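Long-range contacts in SusD-like protein BACOVA_02651 (Bacteroides ovatus, PDB 5E75), which binds polysaccharide at the cell surface and probably captures xyloglucan there before it is taken into the periplasm for degradation: residues P42-R47 with Y57-F63; L125-P130 with F494-P498; P147-D153 with P512-F517; L437-N441 with N487-I493. All blocks are in the same frame, centred on the assembly; numbering follows the deposited sequence.

Overall arrangement
Contact 1 packs helix 40-46 on helix 58-62 at a buried site about 13 Å from the centre of the chain. All four contacts are linked by touch, 4 to 1, 1 to 2 and 2 to 3. The centre of contact 1 lies about 14 Å from that of contact 2 and about 13 Å from that of contact 4. Contacts 2 and 3, also about 14 Å apart between centres, each bring an early segment to a late one, and their segments alternate along the chain. Contact 4, formed within the later part of the sequence, runs directly into contact 2 through Ile493 and Phe494. The residues from Asn487 onward are thereby fastened in turn to helix 433-441, the loop after helix 103-125, and the start of helix 151-168.

Contact 1: residues P42-R47 with Y57-F63; sequences PIGSGR and YPQFVTF. With EDO (1,2-ethanediol), chain E.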
# COMPACT_ATOMS: atom_id res chain seq x y z
N PRO A 42 8.02 -1.34 6.48
CA PRO A 42 9.04 -0.30 6.24
C PRO A 42 9.08 0.17 4.80
O PRO A 42 9.37 1.34 4.57
CB PRO A 42 10.35 -1.00 6.62
CG PRO A 42 10.04 -2.47 6.52
CD PRO A 42 8.63 -2.59 6.99
N ILE A 43 8.79 -0.67 3.82
CA ILE A 43 8.88 -0.24 2.43
C ILE A 43 7.67 0.60 2.03
O ILE A 43 7.82 1.70 1.48
CB ILE A 43 9.05 -1.43 1.48
CG1 ILE A 43 10.39 -2.13 1.76
CG2 ILE A 43 9.01 -0.95 0.04
CD1 ILE A 43 10.62 -3.40 0.91
N GLY A 44 6.46 0.13 2.31
CA GLY A 44 5.27 0.82 1.82
C GLY A 44 4.90 2.06 2.62
O GLY A 44 4.45 3.07 2.05
N SER A 45 5.06 1.98 3.95
CA SER A 45 4.67 3.07 4.86
C SER A 45 5.85 3.81 5.48
O SER A 45 5.88 5.04 5.50
CB SER A 45 3.73 2.56 5.96
OG SER A 45 2.39 2.52 5.49
N GLY A 46 6.83 3.07 6.00
CA GLY A 46 7.97 3.71 6.64
C GLY A 46 8.70 4.65 5.70
O GLY A 46 9.01 5.79 6.03
N ARG A 47 8.97 4.18 4.49
CA ARG A 47 9.77 4.95 3.56
C ARG A 47 9.05 6.21 3.10
O ARG A 47 9.69 7.19 2.72
CB ARG A 47 10.16 4.08 2.36
CG ARG A 47 11.32 4.65 1.54
CD ARG A 47 11.97 3.53 0.80
NE ARG A 47 13.05 3.93 -0.09
CZ ARG A 47 14.30 4.17 0.28
NH1 ARG A 47 14.65 4.12 1.56
NH2 ARG A 47 15.21 4.46 -0.64
N TYR A 57 13.74 -0.49 11.78
CA TYR A 57 13.96 -0.09 10.38
C TYR A 57 13.97 1.41 10.11
O TYR A 57 13.44 1.87 9.10
CB TYR A 57 12.93 -0.78 9.47
CG TYR A 57 12.75 -2.24 9.82
CD1 TYR A 57 13.85 -3.08 9.92
CD2 TYR A 57 11.50 -2.76 10.08
CE1 TYR A 57 13.70 -4.42 10.26
CE2 TYR A 57 11.33 -4.09 10.42
CZ TYR A 57 12.44 -4.91 10.50
OH TYR A 57 12.30 -6.24 10.84
N PRO A 58 14.62 2.20 10.98
CA PRO A 58 14.61 3.65 10.74
C PRO A 58 15.32 4.02 9.44
O PRO A 58 15.04 5.07 8.85
CB PRO A 58 15.39 4.20 11.94
CG PRO A 58 16.24 3.08 12.39
CD PRO A 58 15.40 1.86 12.20
N GLN A 59 16.23 3.16 9.00
CA GLN A 59 16.99 3.44 7.79
C GLN A 59 16.11 3.60 6.55
O GLN A 59 16.50 4.27 5.61
CB GLN A 59 18.06 2.36 7.53
CG GLN A 59 17.53 0.95 7.36
CD GLN A 59 17.38 0.18 8.67
OE1 GLN A 59 17.38 0.77 9.75
NE2 GLN A 59 17.27 -1.14 8.57
N PHE A 60 14.94 2.97 6.55
CA PHE A 60 14.02 3.13 5.43
C PHE A 60 13.44 4.53 5.37
O PHE A 60 13.19 5.07 4.28
CB PHE A 60 12.92 2.07 5.45
CG PHE A 60 13.39 0.75 4.95
CD1 PHE A 60 14.09 -0.09 5.78
CD2 PHE A 60 13.20 0.39 3.62
CE1 PHE A 60 14.58 -1.29 5.31
CE2 PHE A 60 13.68 -0.81 3.14
CZ PHE A 60 14.37 -1.64 3.98
N VAL A 61 13.27 5.14 6.53
CA VAL A 61 12.74 6.49 6.65
C VAL A 61 13.81 7.54 6.35
O VAL A 61 13.54 8.60 5.78
CB VAL A 61 12.16 6.76 8.06
CG1 VAL A 61 11.43 8.11 8.09
CG2 VAL A 61 11.21 5.64 8.48
N THR A 62 15.04 7.27 6.78
CA THR A 62 16.12 8.25 6.68
C THR A 62 17.03 8.05 5.46
O THR A 62 17.99 8.78 5.27
CB THR A 62 16.96 8.26 7.96
OG1 THR A 62 17.64 7.00 8.09
CG2 THR A 62 16.08 8.49 9.18
N PHE A 63 16.69 7.08 4.61
CA PHE A 63 17.44 6.81 3.38
C PHE A 63 18.87 6.34 3.64
O PHE A 63 19.83 6.84 3.04
CB PHE A 63 17.39 7.99 2.41
CG PHE A 63 16.02 8.24 1.84
CD1 PHE A 63 15.60 7.58 0.71
CD2 PHE A 63 15.15 9.11 2.47
CE1 PHE A 63 14.34 7.78 0.19
CE2 PHE A 63 13.89 9.35 1.96
CZ PHE A 63 13.47 8.67 0.82
C1 EDO E . 9.91 3.07 10.47
O1 EDO E . 11.09 3.35 11.29
C2 EDO E . 10.00 1.81 9.60
O2 EDO E . 10.71 2.08 8.40
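Arg47, just past helix 40-46, spends its whole length against Phe60 and Phe63. Its CG is turned anti to the backbone N (chi1 -163°) and the chain stays extended to NE, which carries the side chain along Phe60 O and on to Phe63. Arg47 CB lies 3.7 Å from Phe60 O, and Arg47 CG comes nearer, at 3.3 Å from the same Phe60 O. CD arrives at the edge of the Phe60 ring. Beyond it NE and CZ come up to Phe63, whose CE1 lies over one face of the guanidinium, 3.6 Å from Arg47 CZ; with the two planes 54° apart this is an inclined meeting and no parallel stack. Arg47 NH1 gives a weak, bent hydrogen bond to Phe60 O at 3.2 Å, while NH2 finds its stronger partner in Ile493 O.

In the TPR-like helical framework of the SusD family, this contact sets two short helices across each other at -56°, their axes 9.3 Å apart. A wider, pi-type turn at 42-46 lies in the first of them, with Arg47 N bonded to Pro42 O. That same proline fills the other end of the interface: its CB makes a CH-pi contact over the face of the Phe60 ring, 4.2 Å from the ring centroid, and also meets Tyr57 CB at 3.9 Å. Where the backbones come closest, Val61 CG2 rests on Gly46 O, and Arg445 bonds to both Arg47 O and Val61 O.

Contact 2: residues L125-P130 with F494-P498; sequences LRIWGP and FLPYP. With EDO (1,2-ethanediol), chain C.
Trp128 and Tyr497 reach across in opposite senses, each finding a backbone carbonyl of the other segment by hydrogen bond. Trp128 NE1 donates to Pro496 O at 2.9 Å; the oxygen lies in the indole plane, although the nitrogen stands well above the plane of the carbonyl. Tyr497 OH gives a shorter bond to Pro130 O, 2.7 Å, again from above the carbonyl plane. Between backbones, Leu495 N points almost straight down the C=O of Ile127 at 2.9 Å, and a water donates to both Trp128 O and Leu495 O. These bonds join the loop that follows helix 103-125 to the extended lead into helix 499-504, so the early and late family regions of this SusD-type protein meet here, with Pro498 at the N-cap position of that last helix.

Aromatic contacts come next. The five-membered ring of Trp128 and the Tyr497 ring are nearly parallel, 11° apart, but slid so far that they barely overlap. A leucine in place of Trp128 would probably leave Pro496 O without its indole donor and Tyr497 without its flat neighbour. Ile127 CG2 packs on Leu495 CD1 at 3.9 Å, and Ile127 CG2 also sits over the centre of the Trp128 indole. Phe494 turns its ring edge to Leu125 O.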
# COMPACT_ATOMS: atom_id res chain seq x y z
N LEU A 125 8.52 -2.25 -9.61
CA LEU A 125 8.90 -1.15 -10.48
C LEU A 125 9.13 0.14 -9.68
O LEU A 125 9.95 0.97 -10.07
CB LEU A 125 7.81 -0.95 -11.52
CG LEU A 125 7.98 0.17 -12.55
CD1 LEU A 125 9.25 0.01 -13.37
CD2 LEU A 125 6.79 0.22 -13.46
N ARG A 126 8.41 0.29 -8.58
CA ARG A 126 8.47 1.48 -7.74
C ARG A 126 9.26 1.22 -6.44
O ARG A 126 9.04 1.94 -5.45
CB ARG A 126 7.01 1.98 -7.44
CG ARG A 126 6.08 2.31 -8.73
CD ARG A 126 4.54 2.51 -8.41
NE ARG A 126 3.90 1.28 -7.97
CZ ARG A 126 2.75 1.22 -7.35
NH1 ARG A 126 2.08 2.33 -7.05
NH2 ARG A 126 2.28 0.05 -6.93
N ILE A 127 10.11 0.18 -6.43
CA ILE A 127 11.10 -0.12 -5.39
C ILE A 127 12.50 -0.19 -5.99
O ILE A 127 13.39 0.56 -5.58
CB ILE A 127 10.82 -1.48 -4.66
CG1 ILE A 127 9.50 -1.43 -3.92
CG2 ILE A 127 11.98 -1.85 -3.69
CD1 ILE A 127 8.95 -2.81 -3.51
N TRP A 128 12.68 -1.06 -6.98
CA TRP A 128 13.97 -1.27 -7.65
C TRP A 128 14.06 -0.63 -9.04
O TRP A 128 15.16 -0.29 -9.48
CB TRP A 128 14.27 -2.77 -7.79
CG TRP A 128 14.53 -3.42 -6.47
CD1 TRP A 128 15.68 -3.34 -5.74
CD2 TRP A 128 13.63 -4.23 -5.70
NE1 TRP A 128 15.55 -4.03 -4.56
CE2 TRP A 128 14.30 -4.60 -4.52
CE3 TRP A 128 12.31 -4.67 -5.90
CZ2 TRP A 128 13.70 -5.37 -3.53
CZ3 TRP A 128 11.73 -5.45 -4.92
CH2 TRP A 128 12.42 -5.80 -3.75
N GLY A 129 12.93 -0.47 -9.73
CA GLY A 129 12.92 -0.00 -11.11
C GLY A 129 13.06 -1.20 -12.04
O GLY A 129 12.14 -2.00 -12.11
N PRO A 130 14.20 -1.35 -12.74
CA PRO A 130 14.39 -2.55 -13.55
C PRO A 130 14.30 -3.80 -12.70
O PRO A 130 14.83 -3.85 -11.58
CB PRO A 130 15.81 -2.37 -14.11
CG PRO A 130 16.06 -0.89 -14.06
CD PRO A 130 15.35 -0.43 -12.83
N PHE A 494 15.48 4.82 -5.35
CA PHE A 494 15.31 3.40 -5.63
C PHE A 494 16.27 2.60 -4.75
O PHE A 494 17.42 3.00 -4.53
CB PHE A 494 15.51 3.15 -7.12
CG PHE A 494 14.37 3.65 -7.97
CD1 PHE A 494 14.28 4.98 -8.36
CD2 PHE A 494 13.37 2.78 -8.34
CE1 PHE A 494 13.21 5.41 -9.13
CE2 PHE A 494 12.32 3.19 -9.10
CZ PHE A 494 12.22 4.51 -9.49
N LEU A 495 15.77 1.49 -4.23
CA LEU A 495 16.53 0.66 -3.30
C LEU A 495 17.50 -0.27 -4.03
O LEU A 495 17.31 -0.58 -5.19
CB LEU A 495 15.55 -0.14 -2.44
CG LEU A 495 14.89 0.75 -1.37
CD1 LEU A 495 13.56 0.23 -0.85
CD2 LEU A 495 15.86 0.98 -0.22
N PRO A 496 18.58 -0.70 -3.35
CA PRO A 496 19.54 -1.60 -3.97
C PRO A 496 18.97 -3.01 -4.10
O PRO A 496 18.07 -3.39 -3.35
CB PRO A 496 20.72 -1.58 -3.00
CG PRO A 496 20.15 -1.21 -1.70
CD PRO A 496 18.95 -0.33 -1.98
N TYR A 497 19.48 -3.77 -5.07
CA TYR A 497 19.12 -5.18 -5.19
C TYR A 497 19.66 -5.91 -3.97
O TYR A 497 20.70 -5.53 -3.43
CB TYR A 497 19.65 -5.77 -6.51
CG TYR A 497 19.04 -5.08 -7.71
CD1 TYR A 497 17.71 -5.30 -8.05
CD2 TYR A 497 19.76 -4.18 -8.45
CE1 TYR A 497 17.13 -4.65 -9.13
CE2 TYR A 497 19.20 -3.52 -9.52
CZ TYR A 497 17.88 -3.75 -9.85
OH TYR A 497 17.33 -3.06 -10.90
N PRO A 498 18.94 -6.93 -3.49
CA PRO A 498 19.38 -7.58 -2.25
C PRO A 498 20.71 -8.29 -2.46
O PRO A 498 20.88 -8.98 -3.46
CB PRO A 498 18.27 -8.60 -1.97
CG PRO A 498 17.10 -8.18 -2.82
CD PRO A 498 17.69 -7.52 -4.02
C1 EDO C . -1.11 -1.34 -7.28
O1 EDO C . -0.70 -0.19 -6.54
C2 EDO C . -0.42 -2.60 -6.76
O2 EDO C . 0.86 -2.77 -7.36
O HOH W 1 17.48 -0.10 -7.95

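Contact 3: residues P147-D153 with P512-F517; sequences PLNREED and PVPYTF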
# COMPACT_ATOMS: atom_id res chain seq x y z
N PRO A 147 19.31 -11.45 -17.10
CA PRO A 147 19.43 -10.00 -16.98
C PRO A 147 18.15 -9.31 -16.53
O PRO A 147 17.04 -9.83 -16.69
CB PRO A 147 19.76 -9.57 -18.41
CG PRO A 147 19.17 -10.62 -19.27
CD PRO A 147 19.29 -11.89 -18.51
N LEU A 148 18.34 -8.12 -15.97
CA LEU A 148 17.25 -7.20 -15.71
C LEU A 148 16.64 -6.74 -17.02
O LEU A 148 17.31 -6.67 -18.05
CB LEU A 148 17.80 -5.99 -14.98
CG LEU A 148 18.35 -6.22 -13.57
CD1 LEU A 148 19.27 -5.07 -13.18
CD2 LEU A 148 17.19 -6.33 -12.62
N ASN A 149 15.36 -6.38 -16.97
CA ASN A 149 14.70 -5.71 -18.09
C ASN A 149 14.41 -4.26 -17.76
O ASN A 149 14.35 -3.87 -16.60
CB ASN A 149 13.41 -6.47 -18.43
CG ASN A 149 13.69 -7.89 -18.87
OD1 ASN A 149 13.28 -8.86 -18.22
ND2 ASN A 149 14.42 -8.03 -19.97
N ARG A 150 14.24 -3.44 -18.80
CA ARG A 150 14.15 -1.99 -18.61
C ARG A 150 12.82 -1.58 -17.98
O ARG A 150 11.84 -2.29 -18.10
CB ARG A 150 14.29 -1.27 -19.95
CG ARG A 150 15.58 -1.60 -20.71
CD ARG A 150 15.51 -1.08 -22.14
NE ARG A 150 14.41 -1.73 -22.84
CZ ARG A 150 14.14 -1.60 -24.13
NH1 ARG A 150 14.91 -0.85 -24.91
NH2 ARG A 150 13.11 -2.26 -24.65
N GLU A 151 12.81 -0.45 -17.30
CA GLU A 151 11.59 0.09 -16.74
C GLU A 151 10.45 0.13 -17.77
O GLU A 151 9.32 -0.23 -17.44
CB GLU A 151 11.86 1.47 -16.12
CG GLU A 151 12.76 1.39 -14.88
CD GLU A 151 13.15 2.73 -14.28
OE1 GLU A 151 12.64 3.78 -14.71
OE2 GLU A 151 13.99 2.74 -13.36
N GLU A 152 10.71 0.54 -19.01
CA GLU A 152 9.64 0.59 -20.00
C GLU A 152 9.09 -0.80 -20.32
O GLU A 152 7.89 -0.94 -20.54
CB GLU A 152 10.06 1.31 -21.30
CG GLU A 152 10.15 2.84 -21.18
CD GLU A 152 8.82 3.47 -20.75
OE1 GLU A 152 7.80 3.16 -21.41
OE2 GLU A 152 8.80 4.26 -19.77
N ASP A 153 9.96 -1.81 -20.35
CA ASP A 153 9.52 -3.19 -20.57
C ASP A 153 8.59 -3.63 -19.45
O ASP A 153 7.59 -4.31 -19.69
CB ASP A 153 10.70 -4.18 -20.59
CG ASP A 153 11.66 -3.98 -21.74
OD1 ASP A 153 11.24 -4.00 -22.91
OD2 ASP A 153 12.88 -3.90 -21.46
N PRO A 512 20.11 -3.16 -17.65
CA PRO A 512 18.94 -3.89 -18.15
C PRO A 512 18.91 -3.97 -19.67
O PRO A 512 19.51 -3.14 -20.38
CB PRO A 512 17.75 -3.07 -17.62
CG PRO A 512 18.29 -1.72 -17.41
CD PRO A 512 19.74 -1.87 -17.05
N VAL A 513 18.21 -4.98 -20.16
CA VAL A 513 18.13 -5.26 -21.58
C VAL A 513 16.68 -5.36 -22.00
O VAL A 513 15.79 -5.51 -21.16
CB VAL A 513 18.86 -6.56 -21.94
CG1 VAL A 513 20.30 -6.52 -21.41
CG2 VAL A 513 18.13 -7.78 -21.39
N PRO A 514 16.41 -5.26 -23.30
CA PRO A 514 15.02 -5.38 -23.73
C PRO A 514 14.42 -6.75 -23.48
O PRO A 514 15.11 -7.76 -23.60
CB PRO A 514 15.09 -5.11 -25.24
CG PRO A 514 16.39 -4.40 -25.45
CD PRO A 514 17.32 -4.94 -24.42
N TYR A 515 13.14 -6.78 -23.16
CA TYR A 515 12.41 -8.03 -23.01
C TYR A 515 11.88 -8.50 -24.37
O TYR A 515 11.45 -7.69 -25.18
CB TYR A 515 11.24 -7.85 -22.04
CG TYR A 515 10.51 -9.14 -21.69
CD1 TYR A 515 11.14 -10.13 -20.95
CD2 TYR A 515 9.21 -9.36 -22.09
CE1 TYR A 515 10.50 -11.31 -20.62
CE2 TYR A 515 8.54 -10.55 -21.76
CZ TYR A 515 9.20 -11.51 -21.03
OH TYR A 515 8.57 -12.69 -20.70
N THR A 516 11.92 -9.81 -24.60
CA THR A 516 11.27 -10.37 -25.77
C THR A 516 9.83 -10.74 -25.45
O THR A 516 9.55 -11.74 -24.79
CB THR A 516 11.99 -11.61 -26.28
OG1 THR A 516 11.99 -12.61 -25.25
CG2 THR A 516 13.40 -11.26 -26.64
N PHE A 517 8.92 -9.90 -25.91
CA PHE A 517 7.50 -10.07 -25.63
C PHE A 517 6.92 -11.21 -26.45
O PHE A 517 7.36 -11.47 -27.57
CB PHE A 517 6.75 -8.75 -25.85
CG PHE A 517 6.93 -7.76 -24.72
CD1 PHE A 517 7.95 -6.83 -24.74
CD2 PHE A 517 6.09 -7.81 -23.64
CE1 PHE A 517 8.12 -5.96 -23.68
CE2 PHE A 517 6.25 -6.95 -22.59
CZ PHE A 517 7.27 -6.03 -22.60
O HOH W 2 11.10 -4.93 -25.51
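Leu148 and Val513 are joined by a backbone bond, Val513 N to Leu148 O at 2.8 Å. The carbonyl of Val513 is in turn met by a side chain: Asn149 ND2 reaches Val513 O at 3.1 Å in a nearly straight bond, with the oxygen close to the amide plane but the nitrogen well above the plane of the carbonyl. Further along, Asp153 OD1 takes a long, weak bond from Tyr515 N. Apolar contact flanks these bonds, Pro147 CG meeting Val513 CG2 at 3.7 Å and Leu148 CB meeting Pro512 CB. Pro514 CB lies over one face of the Arg150 guanidinium, 3.5 Å from NH2.

A second shell holds these groups in place. Arg150, bent at chi3 (-62°), grips Asp153 side-on, NE to OD2 at 3.0 Å and NH2 to OD1 at 3.1 Å, which holds its guanidinium flat against the proline. The other end of the Asn149 amide is fixed by Leu133 N. A water bridges Asp153 OD1 and Tyr515 O. Asp153 OD2 accepts from Arg150 N as well, through its anti lone pair. With Arg150 at the N-cap of helix 151-168, this bond back from the third helical residue is one half of a capping box, against which the C-terminal tail is laid.

Contact 4: residues L437-N441 with N487-I493; sequences LNYFN and NIEAEDI
Asn441 and Ile488 meet because CG of the asparagine is turned anti to its carbonyl carbon (chi1 -78°) and chi2, at -56°, presents both ends of the amide to one residue. OD1 accepts from Ile488 N at 2.9 Å, and ND2 donates to Ile488 O at 3.0 Å. Both bonds are nearly straight and use a lone pair in the carbonyl plane, so the amide reads the backbone N-H and C=O of a single residue much as a neighbouring strand would. An alanine at Asn441 is likely to leave Ile488 N and O without these partners, and the two segments joined by apolar packing and little else in this contact.

Through this clasp helix 433-441 holds the approach to the short helix 490-493, within the later part of the SusD-family chain. The apolar side chains fill in alongside. Leu437 CD2 lies 3.5 Å from Glu489 C and 3.9 Å from Ile493 CD1. The latter methyl also approaches the Phe440 ring obliquely, 3.7 Å from CE2, while Ile488 CD1 packs on Phe440 CB at 3.9 Å. Trp422 and Phe429 of helix 421-431 extend the packing around Ile493. At the turn into helix 490-493, Asp492 OD2 takes a bond from Glu489 N at 2.9 Å.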
# COMPACT_ATOMS: atom_id res chain seq x y z
N LEU A 437 12.38 15.61 -4.43
CA LEU A 437 13.54 15.59 -3.56
C LEU A 437 13.44 16.71 -2.52
O LEU A 437 13.76 16.51 -1.35
CB LEU A 437 14.83 15.72 -4.38
CG LEU A 437 15.18 14.49 -5.22
CD1 LEU A 437 16.37 14.82 -6.12
CD2 LEU A 437 15.47 13.27 -4.37
N ASN A 438 12.97 17.88 -2.94
CA ASN A 438 12.77 18.97 -1.99
C ASN A 438 11.71 18.59 -0.96
O ASN A 438 11.88 18.82 0.24
CB ASN A 438 12.37 20.25 -2.73
CG ASN A 438 12.09 21.40 -1.79
OD1 ASN A 438 10.94 21.71 -1.50
ND2 ASN A 438 13.15 22.01 -1.29
N TYR A 439 10.64 17.96 -1.43
CA TYR A 439 9.59 17.46 -0.55
C TYR A 439 10.19 16.49 0.49
O TYR A 439 9.99 16.65 1.69
CB TYR A 439 8.50 16.77 -1.38
CG TYR A 439 7.25 16.38 -0.62
CD1 TYR A 439 7.24 15.28 0.24
CD2 TYR A 439 6.06 17.08 -0.78
CE1 TYR A 439 6.11 14.92 0.95
CE2 TYR A 439 4.92 16.72 -0.08
CZ TYR A 439 4.95 15.64 0.77
OH TYR A 439 3.83 15.27 1.46
N PHE A 440 10.93 15.48 0.04
CA PHE A 440 11.46 14.47 0.97
C PHE A 440 12.39 15.09 2.01
O PHE A 440 12.37 14.70 3.18
CB PHE A 440 12.21 13.36 0.22
CG PHE A 440 11.39 12.62 -0.80
CD1 PHE A 440 10.03 12.42 -0.64
CD2 PHE A 440 12.00 12.14 -1.93
CE1 PHE A 440 9.30 11.74 -1.61
CE2 PHE A 440 11.28 11.46 -2.89
CZ PHE A 440 9.94 11.27 -2.74
N ASN A 441 13.20 16.05 1.59
CA ASN A 441 14.13 16.74 2.48
C ASN A 441 13.45 17.70 3.43
O ASN A 441 14.08 18.18 4.37
CB ASN A 441 15.19 17.47 1.67
CG ASN A 441 16.27 16.54 1.14
OD1 ASN A 441 16.89 15.82 1.91
ND2 ASN A 441 16.45 16.51 -0.17
N ASN A 487 21.17 14.32 3.23
CA ASN A 487 20.61 15.06 2.10
C ASN A 487 20.13 14.05 1.06
O ASN A 487 20.92 13.33 0.45
CB ASN A 487 21.64 16.02 1.50
CG ASN A 487 21.16 16.67 0.23
OD1 ASN A 487 20.09 17.25 0.20
ND2 ASN A 487 21.96 16.58 -0.83
N ILE A 488 18.82 13.98 0.89
CA ILE A 488 18.22 12.95 0.04
C ILE A 488 18.37 13.39 -1.40
O ILE A 488 17.95 14.50 -1.77
CB ILE A 488 16.74 12.75 0.41
CG1 ILE A 488 16.63 12.38 1.90
CG2 ILE A 488 16.12 11.65 -0.44
CD1 ILE A 488 15.26 12.60 2.50
N GLU A 489 18.96 12.51 -2.20
CA GLU A 489 19.26 12.78 -3.60
C GLU A 489 18.63 11.73 -4.51
O GLU A 489 18.11 10.72 -4.03
CB GLU A 489 20.77 12.79 -3.79
CG GLU A 489 21.47 13.93 -3.07
CD GLU A 489 22.96 13.92 -3.31
OE1 GLU A 489 23.60 12.91 -2.98
OE2 GLU A 489 23.49 14.91 -3.86
N ALA A 490 18.70 11.95 -5.81
CA ALA A 490 18.09 11.03 -6.77
C ALA A 490 18.56 9.60 -6.58
O ALA A 490 17.76 8.66 -6.64
CB ALA A 490 18.38 11.49 -8.19
N GLU A 491 19.86 9.41 -6.33
CA GLU A 491 20.43 8.08 -6.19
C GLU A 491 19.89 7.32 -4.97
O GLU A 491 20.01 6.10 -4.90
CB GLU A 491 21.96 8.14 -6.10
CG GLU A 491 22.69 8.59 -7.38
CD GLU A 491 22.43 10.05 -7.77
OE1 GLU A 491 22.23 10.94 -6.89
OE2 GLU A 491 22.42 10.30 -9.00
N ASP A 492 19.28 8.03 -4.02
CA ASP A 492 18.77 7.41 -2.81
C ASP A 492 17.39 6.78 -2.96
O ASP A 492 16.99 5.95 -2.13
CB ASP A 492 18.69 8.43 -1.67
CG ASP A 492 20.06 8.92 -1.24
OD1 ASP A 492 20.84 8.10 -0.73
OD2 ASP A 492 20.35 10.14 -1.39
N ILE A 493 16.66 7.15 -4.00
CA ILE A 493 15.23 6.85 -4.02
C ILE A 493 14.94 5.38 -4.27
O ILE A 493 14.22 4.76 -3.48
CB ILE A 493 14.48 7.74 -5.03
CG1 ILE A 493 14.73 9.23 -4.72
CG2 ILE A 493 12.98 7.45 -5.02
CD1 ILE A 493 14.47 9.65 -3.27